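PDB 4JMK: dual specificity protein phosphatase 8 from Homo sapiens, which probably removes phosphate from phosphotyrosine, phosphoserine and phosphothreonine in proteins, down-regulating MAP kinases, through the dual-specificity catalytic domain in this chain. Local coordinates for residues L19-D22 with L23-N27; G108-S111 with D112-Y115; A114-F117 with V118-R122; S126-F129 with N130-G133. The protein carries 1 engineered substitution. One frame throughout, in Å; residues are numbered along the deposited sequence.

Contact 1. Residues L19-D22 with L23-N27; sequences LNKD and LMTQN
Leu23 meets Asn20 at the start of the short helix 21-26, where Asn20 is the N-cap. Asn20 OD1 accepts from Leu23 N at 3.0 Å, a fairly straight bond (161°), although the N-H arrives well above the plane of the amide carbonyl. CG of Asn20 stands anti to its backbone N (chi1 -172°), which lays the amide across Leu23 CB. The same residue is used twice, since Asn20 O takes the N-H of Met24 one turn on. Leu23 O, in turn, holds the far end: the backbone N and ND2 of Asn27 reach it from opposite faces, ND2 at 2.8 Å. Met24 turns inward, onto Ile29 and Val32 of strand 29-34 and onto Phe44.

Asp22 O receives Gln26 N at 2.8 Å, while its carboxylate faces the other way, to a water. That water donates to Asp22 OD1 at 3.1 Å and accepts from Lys21 NZ at 2.6 Å. It also lies 2.7 Å from Thr25 OG1. Lys21 gets there by bending at chi3 and chi4, its CG lying 3.9 Å from Thr25 CG2. The lysine and aspartate charges are thus coupled through solvent rather than directly, which probably makes for a mild electrostatic gain on an exposed face.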
loop_
_atom_site.group_PDB
_atom_site.type_symbol
_atom_site.label_atom_id
_atom_site.label_comp_id
_atom_site.label_asym_id
_atom_site.label_seq_id
_atom_site.Cartn_x
_atom_site.Cartn_y
_atom_site.Cartn_z
ATOM N N LEU A 19 14.262 6.825 0.665
ATOM C CA LEU A 19 15.523 7.322 0.100
ATOM C C LEU A 19 16.666 7.284 1.112
ATOM O O LEU A 19 17.826 7.557 0.774
ATOM C CB LEU A 19 15.349 8.743 -0.449
ATOM C CG LEU A 19 14.395 8.881 -1.638
ATOM C CD1 LEU A 19 14.285 10.341 -2.081
ATOM C CD2 LEU A 19 14.857 8.004 -2.793
ATOM N N ASN A 20 16.338 6.937 2.350
ATOM C CA ASN A 20 17.342 6.787 3.396
ATOM C C ASN A 20 17.988 5.409 3.292
ATOM O O ASN A 20 17.466 4.434 3.852
ATOM C CB ASN A 20 16.674 6.964 4.763
ATOM C CG ASN A 20 17.668 7.010 5.907
ATOM O OD1 ASN A 20 18.657 6.276 5.925
ATOM N ND2 ASN A 20 17.396 7.861 6.881
ATOM N N LYS A 21 19.117 5.317 2.584
ATOM C CA LYS A 21 19.721 4.008 2.304
ATOM C C LYS A 21 19.999 3.217 3.572
ATOM O O LYS A 21 19.719 2.018 3.640
ATOM C CB LYS A 21 21.012 4.145 1.489
ATOM C CG LYS A 21 21.613 2.798 1.089
ATOM C CD LYS A 21 22.760 2.961 0.102
ATOM C CE LYS A 21 24.073 3.260 0.807
ATOM N NZ LYS A 21 24.549 2.086 1.629
ATOM N N ASP A 22 20.526 3.893 4.586
ATOM C CA ASP A 22 20.839 3.222 5.840
ATOM C C ASP A 22 19.608 2.630 6.499
ATOM O O ASP A 22 19.652 1.513 6.997
ATOM C CB ASP A 22 21.546 4.176 6.797
ATOM C CG ASP A 22 22.908 4.593 6.289
ATOM O OD1 ASP A 22 23.447 3.890 5.399
ATOM O OD2 ASP A 22 23.425 5.622 6.776
ATOM N N LEU A 23 18.507 3.375 6.504
ATOM C CA LEU A 23 17.273 2.875 7.097
ATOM C C LEU A 23 16.774 1.652 6.335
ATOM O O LEU A 23 16.362 0.647 6.932
ATOM C CB LEU A 23 16.209 3.963 7.066
ATOM C CG LEU A 23 14.864 3.612 7.691
ATOM C CD1 LEU A 23 15.013 3.412 9.200
ATOM C CD2 LEU A 23 13.835 4.697 7.367
ATOM N N MET A 24 16.798 1.748 5.007
ATOM C CA MET A 24 16.361 0.642 4.165
ATOM C C MET A 24 17.257 -0.586 4.330
ATOM O O MET A 24 16.759 -1.705 4.450
ATOM C CB MET A 24 16.296 1.080 2.696
ATOM C CG MET A 24 15.246 2.145 2.435
ATOM S SD MET A 24 13.572 1.451 2.389
ATOM C CE MET A 24 13.710 0.557 0.823
ATOM N N THR A 25 18.574 -0.390 4.349
ATOM C CA THR A 25 19.479 -1.536 4.500
ATOM C C THR A 25 19.409 -2.111 5.913
ATOM O O THR A 25 19.479 -3.326 6.099
ATOM C CB THR A 25 20.942 -1.178 4.165
ATOM O OG1 THR A 25 21.386 -0.128 5.031
ATOM C CG2 THR A 25 21.061 -0.706 2.729
ATOM N N GLN A 26 19.284 -1.226 6.902
ATOM C CA GLN A 26 19.139 -1.601 8.311
ATOM C C GLN A 26 17.954 -2.538 8.520
ATOM O O GLN A 26 17.999 -3.450 9.357
ATOM C CB GLN A 26 18.941 -0.326 9.146
ATOM C CG GLN A 26 18.728 -0.487 10.638
ATOM C CD GLN A 26 18.477 0.855 11.321
ATOM O OE1 GLN A 26 18.733 1.914 10.741
ATOM N NE2 GLN A 26 17.972 0.817 12.548
ATOM N N ASN A 27 16.887 -2.313 7.760
ATOM C CA ASN A 27 15.659 -3.103 7.918
ATOM C C ASN A 27 15.509 -4.176 6.857
ATOM O O ASN A 27 14.466 -4.840 6.781
ATOM C CB ASN A 27 14.433 -2.189 7.889
ATOM C CG ASN A 27 14.294 -1.389 9.157
ATOM O OD1 ASN A 27 13.691 -1.852 10.124
ATOM N ND2 ASN A 27 14.867 -0.190 9.172
HETATM O O HOH W 1 23.441 1.234 3.875
#

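Contact 2. Residues G108-S111 with D112-Y115; sequences GMSS and DDAY
A chi1 of 74° on Ser110 tucks OG between its own backbone N and carbonyl carbon, and from there OG caps the helix by accepting from Asp113 N at 3.1 Å. Met109 CG lies roughly anti to its own N (chi1 -154°), which brings it to 3.4 Å from Asp113 CB, the two side chains crossing at about a right angle. SD of Met109 then rests 4.2 Å from Ala114 CB. A water stands between Ser110 N, at 2.9 Å, and Asp113 OD2, at 2.6 Å, so the direct return bond of a capping box is not made. OD1 of the same carboxylate forms a salt bridge with Arg116 one turn on, so both oxygens have partners. Behind the cap, Ser110 O and Ser111 O take the N-H groups of Ala114 and Tyr115. With an alanine in place of Ser110, the N-H of Asp113 would probably lose its side-chain acceptor and the first turn would be held less firmly. The segment joins helices 94-107 and 111-121: Met109, Ser111 and Ala114 lie back on Ile100, Ile103 and Met104 of the preceding helix, while Ser111 and Tyr115 reach Leu136 and Leu132 of helix 129-148.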
loop_
_atom_site.group_PDB
_atom_site.type_symbol
_atom_site.label_atom_id
_atom_site.label_comp_id
_atom_site.label_asym_id
_atom_site.label_seq_id
_atom_site.Cartn_x
_atom_site.Cartn_y
_atom_site.Cartn_z
ATOM N N GLY A 108 -9.973 -10.372 4.730
ATOM C CA GLY A 108 -11.425 -10.363 4.615
ATOM C C GLY A 108 -12.004 -9.414 5.649
ATOM O O GLY A 108 -13.111 -9.611 6.164
ATOM N N MET A 109 -11.227 -8.380 5.948
ATOM C CA MET A 109 -11.581 -7.348 6.912
ATOM C C MET A 109 -12.417 -6.266 6.225
ATOM O O MET A 109 -12.206 -5.971 5.039
ATOM C CB MET A 109 -10.284 -6.721 7.426
ATOM C CG MET A 109 -10.383 -6.115 8.791
ATOM S SD MET A 109 -8.766 -5.664 9.456
ATOM C CE MET A 109 -8.003 -7.282 9.528
ATOM N N SER A 110 -13.350 -5.665 6.966
ATOM C CA SER A 110 -14.181 -4.595 6.412
ATOM C C SER A 110 -13.307 -3.368 6.223
ATOM O O SER A 110 -12.223 -3.278 6.818
ATOM C CB SER A 110 -15.341 -4.251 7.349
ATOM O OG SER A 110 -14.889 -3.515 8.477
ATOM N N SER A 111 -13.761 -2.425 5.399
ATOM C CA SER A 111 -12.954 -1.235 5.155
ATOM C C SER A 111 -12.780 -0.427 6.437
ATOM O O SER A 111 -11.701 0.125 6.674
ATOM C CB SER A 111 -13.528 -0.388 4.011
ATOM O OG SER A 111 -14.877 -0.026 4.256
ATOM N N ASP A 112 -13.821 -0.375 7.278
ATOM C CA ASP A 112 -13.700 0.255 8.595
ATOM C C ASP A 112 -12.587 -0.359 9.448
ATOM O O ASP A 112 -11.771 0.355 10.039
ATOM C CB ASP A 112 -15.030 0.155 9.369
ATOM C CG ASP A 112 -16.185 0.885 8.674
ATOM O OD1 ASP A 112 -15.938 1.969 8.113
ATOM O OD2 ASP A 112 -17.342 0.393 8.705
ATOM N N ASP A 113 -12.570 -1.685 9.546
ATOM C CA ASP A 113 -11.603 -2.336 10.412
ATOM C C ASP A 113 -10.186 -2.227 9.831
ATOM O O ASP A 113 -9.210 -2.019 10.560
ATOM C CB ASP A 113 -11.997 -3.798 10.632
ATOM C CG ASP A 113 -13.193 -3.951 11.563
ATOM O OD1 ASP A 113 -13.490 -3.007 12.324
ATOM O OD2 ASP A 113 -13.828 -5.029 11.538
ATOM N N ALA A 114 -10.063 -2.348 8.511
ATOM C CA ALA A 114 -8.736 -2.250 7.897
ATOM C C ALA A 114 -8.166 -0.841 8.023
ATOM O O ALA A 114 -6.966 -0.670 8.268
ATOM C CB ALA A 114 -8.788 -2.679 6.447
ATOM N N TYR A 115 -9.024 0.168 7.863
ATOM C CA TYR A 115 -8.620 1.566 8.062
ATOM C C TYR A 115 -8.119 1.743 9.492
ATOM O O TYR A 115 -7.049 2.317 9.726
ATOM C CB TYR A 115 -9.821 2.477 7.771
ATOM C CG TYR A 115 -9.627 3.980 7.877
ATOM C CD1 TYR A 115 -8.366 4.556 7.960
ATOM C CD2 TYR A 115 -10.739 4.826 7.905
ATOM C CE1 TYR A 115 -8.219 5.946 8.056
ATOM C CE2 TYR A 115 -10.601 6.203 8.007
ATOM C CZ TYR A 115 -9.341 6.753 8.078
ATOM O OH TYR A 115 -9.210 8.125 8.176
HETATM O O HOH W 2 -13.908 -6.776 9.594
#

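Contact 3. Residues A114-F117 with V118-R122; sequences AYRF and VKDRR
The last turns of helix 111-121 carry a cation-pi stack between residues four apart: the guanidinium of Arg121 lies flat over one face of the Phe117 ring. The planes differ by only 5° and the centres are 3.4 Å apart, with CZ of the arginine 3.2 Å from CZ of the phenylalanine. Phe117 turns its ring down the helix by setting CG anti to the backbone N (chi1 -175°), and Arg121 runs extended from CG to NE to meet it. A hydrogen bond at the edge of the guanidinium probably holds its rotation: NH1 donates to Phe117 O at 2.9 Å, the oxygen lying close to the guanidinium plane. The ring also packs on Ile103 and on strand 4-7.

On another side of the helix, a water 2.9 Å from Tyr115 OH accepts from Lys119 NZ at 2.7 Å. The lysine gives further hydrogen bonds to the carbonyls of Pro123 and Ile125 in the following loop. Arg116 and Asp120 run side by side without their charged atoms meeting; Arg116 NH2 makes its salt bridge with Asp113 OD1, one turn back.

Near this end of the helix Arg121 N bonds only weakly, to Val118 O, and NH1 is the donor found on Phe117 O. A positive group here would also be likely to suit the helix dipole, while the flat stack covers apolar ring surface.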
loop_
_atom_site.group_PDB
_atom_site.type_symbol
_atom_site.label_atom_id
_atom_site.label_comp_id
_atom_site.label_asym_id
_atom_site.label_seq_id
_atom_site.Cartn_x
_atom_site.Cartn_y
_atom_site.Cartn_z
ATOM N N ALA A 114 -10.063 -2.348 8.511
ATOM C CA ALA A 114 -8.736 -2.250 7.897
ATOM C C ALA A 114 -8.166 -0.841 8.023
ATOM O O ALA A 114 -6.966 -0.670 8.268
ATOM C CB ALA A 114 -8.788 -2.679 6.447
ATOM N N TYR A 115 -9.024 0.168 7.863
ATOM C CA TYR A 115 -8.620 1.566 8.062
ATOM C C TYR A 115 -8.119 1.743 9.492
ATOM O O TYR A 115 -7.049 2.317 9.726
ATOM C CB TYR A 115 -9.821 2.477 7.771
ATOM C CG TYR A 115 -9.627 3.980 7.877
ATOM C CD1 TYR A 115 -8.366 4.556 7.960
ATOM C CD2 TYR A 115 -10.739 4.826 7.905
ATOM C CE1 TYR A 115 -8.219 5.946 8.056
ATOM C CE2 TYR A 115 -10.601 6.203 8.007
ATOM C CZ TYR A 115 -9.341 6.753 8.078
ATOM O OH TYR A 115 -9.210 8.125 8.176
ATOM N N ARG A 116 -8.884 1.235 10.455
ATOM C CA ARG A 116 -8.498 1.355 11.859
ATOM C C ARG A 116 -7.194 0.587 12.151
ATOM O O ARG A 116 -6.362 1.046 12.943
ATOM C CB ARG A 116 -9.641 0.856 12.755
ATOM C CG ARG A 116 -9.475 1.131 14.244
ATOM C CD ARG A 116 -10.658 0.547 15.016
ATOM N NE ARG A 116 -10.823 -0.875 14.717
ATOM C CZ ARG A 116 -11.873 -1.610 15.070
ATOM N NH1 ARG A 116 -12.875 -1.064 15.746
ATOM N NH2 ARG A 116 -11.918 -2.896 14.745
ATOM N N PHE A 117 -7.015 -0.573 11.514
ATOM C CA PHE A 117 -5.797 -1.375 11.705
ATOM C C PHE A 117 -4.548 -0.577 11.308
ATOM O O PHE A 117 -3.543 -0.548 12.038
ATOM C CB PHE A 117 -5.881 -2.679 10.898
ATOM C CG PHE A 117 -4.722 -3.629 11.125
ATOM C CD1 PHE A 117 -4.869 -4.742 11.951
ATOM C CD2 PHE A 117 -3.507 -3.431 10.495
ATOM C CE1 PHE A 117 -3.814 -5.627 12.145
ATOM C CE2 PHE A 117 -2.440 -4.310 10.679
ATOM C CZ PHE A 117 -2.585 -5.402 11.508
ATOM N N VAL A 118 -4.605 0.073 10.151
ATOM C CA VAL A 118 -3.452 0.829 9.686
ATOM C C VAL A 118 -3.303 2.107 10.489
ATOM O O VAL A 118 -2.189 2.499 10.864
ATOM C CB VAL A 118 -3.560 1.139 8.198
ATOM C CG1 VAL A 118 -2.347 1.974 7.731
ATOM C CG2 VAL A 118 -3.644 -0.176 7.423
ATOM N N LYS A 119 -4.435 2.743 10.767
ATOM C CA LYS A 119 -4.455 4.001 11.520
ATOM C C LYS A 119 -3.877 3.833 12.931
ATOM O O LYS A 119 -3.155 4.704 13.426
ATOM C CB LYS A 119 -5.892 4.527 11.582
ATOM C CG LYS A 119 -6.091 5.774 12.421
ATOM C CD LYS A 119 -5.692 7.018 11.663
ATOM C CE LYS A 119 -6.139 8.285 12.401
ATOM N NZ LYS A 119 -5.510 9.465 11.770
ATOM N N ASP A 120 -4.193 2.714 13.581
ATOM C CA ASP A 120 -3.631 2.418 14.901
ATOM C C ASP A 120 -2.104 2.349 14.900
ATOM O O ASP A 120 -1.467 2.721 15.876
ATOM C CB ASP A 120 -4.175 1.092 15.446
ATOM C CG ASP A 120 -5.605 1.190 15.909
ATOM O OD1 ASP A 120 -6.248 0.127 16.039
ATOM O OD2 ASP A 120 -6.100 2.320 16.131
ATOM N N ARG A 121 -1.524 1.859 13.808
ATOM C CA ARG A 121 -0.081 1.635 13.745
ATOM C C ARG A 121 0.663 2.849 13.186
ATOM O O ARG A 121 1.818 3.096 13.527
ATOM C CB ARG A 121 0.223 0.355 12.948
ATOM C CG ARG A 121 -0.171 -0.927 13.713
ATOM C CD ARG A 121 -0.525 -2.100 12.808
ATOM N NE ARG A 121 -0.869 -3.278 13.610
ATOM C CZ ARG A 121 -2.077 -3.529 14.110
ATOM N NH1 ARG A 121 -3.089 -2.693 13.899
ATOM N NH2 ARG A 121 -2.282 -4.620 14.838
ATOM N N ARG A 122 -0.013 3.615 12.338
ATOM C CA ARG A 122 0.546 4.853 11.797
ATOM C C ARG A 122 -0.495 5.967 11.946
ATOM O O ARG A 122 -1.210 6.293 10.998
ATOM C CB ARG A 122 0.944 4.644 10.324
ATOM C CG ARG A 122 1.712 5.801 9.689
ATOM C CD ARG A 122 2.250 5.417 8.303
ATOM N NE ARG A 122 2.868 6.553 7.617
ATOM C CZ ARG A 122 4.147 6.897 7.742
ATOM N NH1 ARG A 122 4.952 6.203 8.532
ATOM N NH2 ARG A 122 4.622 7.943 7.079
HETATM O O HOH W 3 -7.320 9.640 9.714
#

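Contact 4. Residues S126-F129 with N130-G133; sequences SPNF and NFLG
Asn128 and Phe129 accept the hydrogen bonds of the first turn. Asn128, the N-cap, offers OD1 to Asn130 N at 3.1 Å, a weak and bent bond (141°), while its backbone O takes Leu132 N at 3.1 Å in the carbonyl plane. Phe129 O receives Gly133 N at 2.9 Å. The side chain of Asn130 points the same way as that of Asn128 but is engaged elsewhere, ND2 with the carbonyls of Asn58 and Glu61 and OD1 with Gln134.

The second kind of contact is amide on ring. ND2 of Asn128 stands over one face of Phe131, offset toward the rim and only 3.0 Å from CD1, and the amide is nearly perpendicular to the ring. Chi1 of Asn128 is 101°, away from a staggered position, which probably carries some strain. An alanine at Asn128 would probably leave the N-H of Asn130 without its weak side-chain acceptor and that face of the Phe131 ring without its polar cover.

This cap lies beside the phosphate-binding signature loop of the protein-tyrosine phosphatase fold: Asn128 N bonds to Ser93 OG, and the backbone of Ser126 pairs with Ile92. The Phe131 side chain is about 8 Å from that of Ser88, the engineered residue at the predicted nucleophile position, and about 5 Å from a bound sulfate.

Apolar packing completes the turn. Pro127 CB lies 3.9 Å from Leu132 CG, the two side chains slanting across each other, and Leu132 CD1 approaches the edge of the Phe129 ring, 4.4 Å from CD2. Pro127 also packs on Thr97 of helix 94-107.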
loop_
_atom_site.group_PDB
_atom_site.type_symbol
_atom_site.label_atom_id
_atom_site.label_comp_id
_atom_site.label_asym_id
_atom_site.label_seq_id
_atom_site.Cartn_x
_atom_site.Cartn_y
_atom_site.Cartn_z
ATOM N N SER A 126 -3.905 10.022 6.889
ATOM C CA SER A 126 -5.076 10.873 6.718
ATOM C C SER A 126 -5.491 10.858 5.258
ATOM O O SER A 126 -5.382 11.881 4.580
ATOM C CB SER A 126 -4.741 12.304 7.126
ATOM O OG SER A 126 -5.859 13.156 6.918
ATOM N N PRO A 127 -5.949 9.692 4.762
ATOM C CA PRO A 127 -6.197 9.588 3.317
ATOM C C PRO A 127 -7.314 10.522 2.889
ATOM O O PRO A 127 -8.308 10.706 3.619
ATOM C CB PRO A 127 -6.616 8.121 3.129
ATOM C CG PRO A 127 -6.150 7.403 4.383
ATOM C CD PRO A 127 -6.293 8.444 5.467
ATOM N N ASN A 128 -7.151 11.147 1.731
ATOM C CA ASN A 128 -8.182 12.062 1.275
ATOM C C ASN A 128 -9.463 11.268 1.014
ATOM O O ASN A 128 -9.431 10.043 0.798
ATOM C CB ASN A 128 -7.729 12.846 0.056
ATOM C CG ASN A 128 -8.298 12.303 -1.222
ATOM O OD1 ASN A 128 -9.205 12.887 -1.811
ATOM N ND2 ASN A 128 -7.771 11.178 -1.665
ATOM N N PHE A 129 -10.591 11.951 1.092
ATOM C CA PHE A 129 -11.883 11.273 1.063
ATOM C C PHE A 129 -12.107 10.503 -0.233
ATOM O O PHE A 129 -12.768 9.460 -0.241
ATOM C CB PHE A 129 -13.002 12.293 1.245
ATOM C CG PHE A 129 -13.025 12.924 2.608
ATOM C CD1 PHE A 129 -13.241 14.288 2.752
ATOM C CD2 PHE A 129 -12.860 12.148 3.745
ATOM C CE1 PHE A 129 -13.278 14.872 4.011
ATOM C CE2 PHE A 129 -12.893 12.725 5.001
ATOM C CZ PHE A 129 -13.100 14.088 5.136
ATOM N N ASN A 130 -11.595 11.045 -1.331
ATOM C CA ASN A 130 -11.710 10.385 -2.627
ATOM C C ASN A 130 -11.112 8.966 -2.580
ATOM O O ASN A 130 -11.728 8.004 -3.051
ATOM C CB ASN A 130 -11.056 11.263 -3.705
ATOM C CG ASN A 130 -10.873 10.544 -5.033
ATOM O OD1 ASN A 130 -11.821 9.975 -5.579
ATOM N ND2 ASN A 130 -9.648 10.567 -5.559
ATOM N N PHE A 131 -9.922 8.826 -1.997
ATOM C CA PHE A 131 -9.299 7.499 -1.872
ATOM C C PHE A 131 -10.042 6.594 -0.906
ATOM O O PHE A 131 -10.213 5.393 -1.162
ATOM C CB PHE A 131 -7.820 7.620 -1.460
ATOM C CG PHE A 131 -6.963 8.283 -2.497
ATOM C CD1 PHE A 131 -5.795 8.938 -2.135
ATOM C CD2 PHE A 131 -7.338 8.263 -3.841
ATOM C CE1 PHE A 131 -5.011 9.571 -3.099
ATOM C CE2 PHE A 131 -6.553 8.887 -4.813
ATOM C CZ PHE A 131 -5.390 9.541 -4.439
ATOM N N LEU A 132 -10.499 7.154 0.210
ATOM C CA LEU A 132 -11.281 6.362 1.159
ATOM C C LEU A 132 -12.571 5.808 0.523
ATOM O O LEU A 132 -12.953 4.659 0.767
ATOM C CB LEU A 132 -11.600 7.187 2.418
ATOM C CG LEU A 132 -10.445 7.443 3.379
ATOM C CD1 LEU A 132 -10.912 8.304 4.545
ATOM C CD2 LEU A 132 -9.877 6.110 3.879
ATOM N N GLY A 133 -13.229 6.617 -0.306
ATOM C CA GLY A 133 -14.412 6.156 -1.018
ATOM C C GLY A 133 -14.115 5.038 -2.008
ATOM O O GLY A 133 -14.916 4.110 -2.170
#

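How the contacts relate
Contacts 1 and 2 lie at the surface, on opposite sides of the chain's centre with about 30 Å between their own centres, whereas contacts 3 and 4 are partly buried. Three of the four are helix starts with a side-chain cap: asparagine in contacts 1 and 4, serine in contact 2. Contact 3 instead lies on the later turns of the helix that contact 2 opens, sharing Ala114 and Tyr115 with it, and relies on a charged group stacked on a ring. Tyr115 also joins these two to contact 4, its OH 4.0 Å from Pro127 CD. Waters link side chains in contacts 1 and 3, and a backbone N-H to a carboxylate in contact 2; contact 4, beside the catalytic loop, uses an amide over a ring.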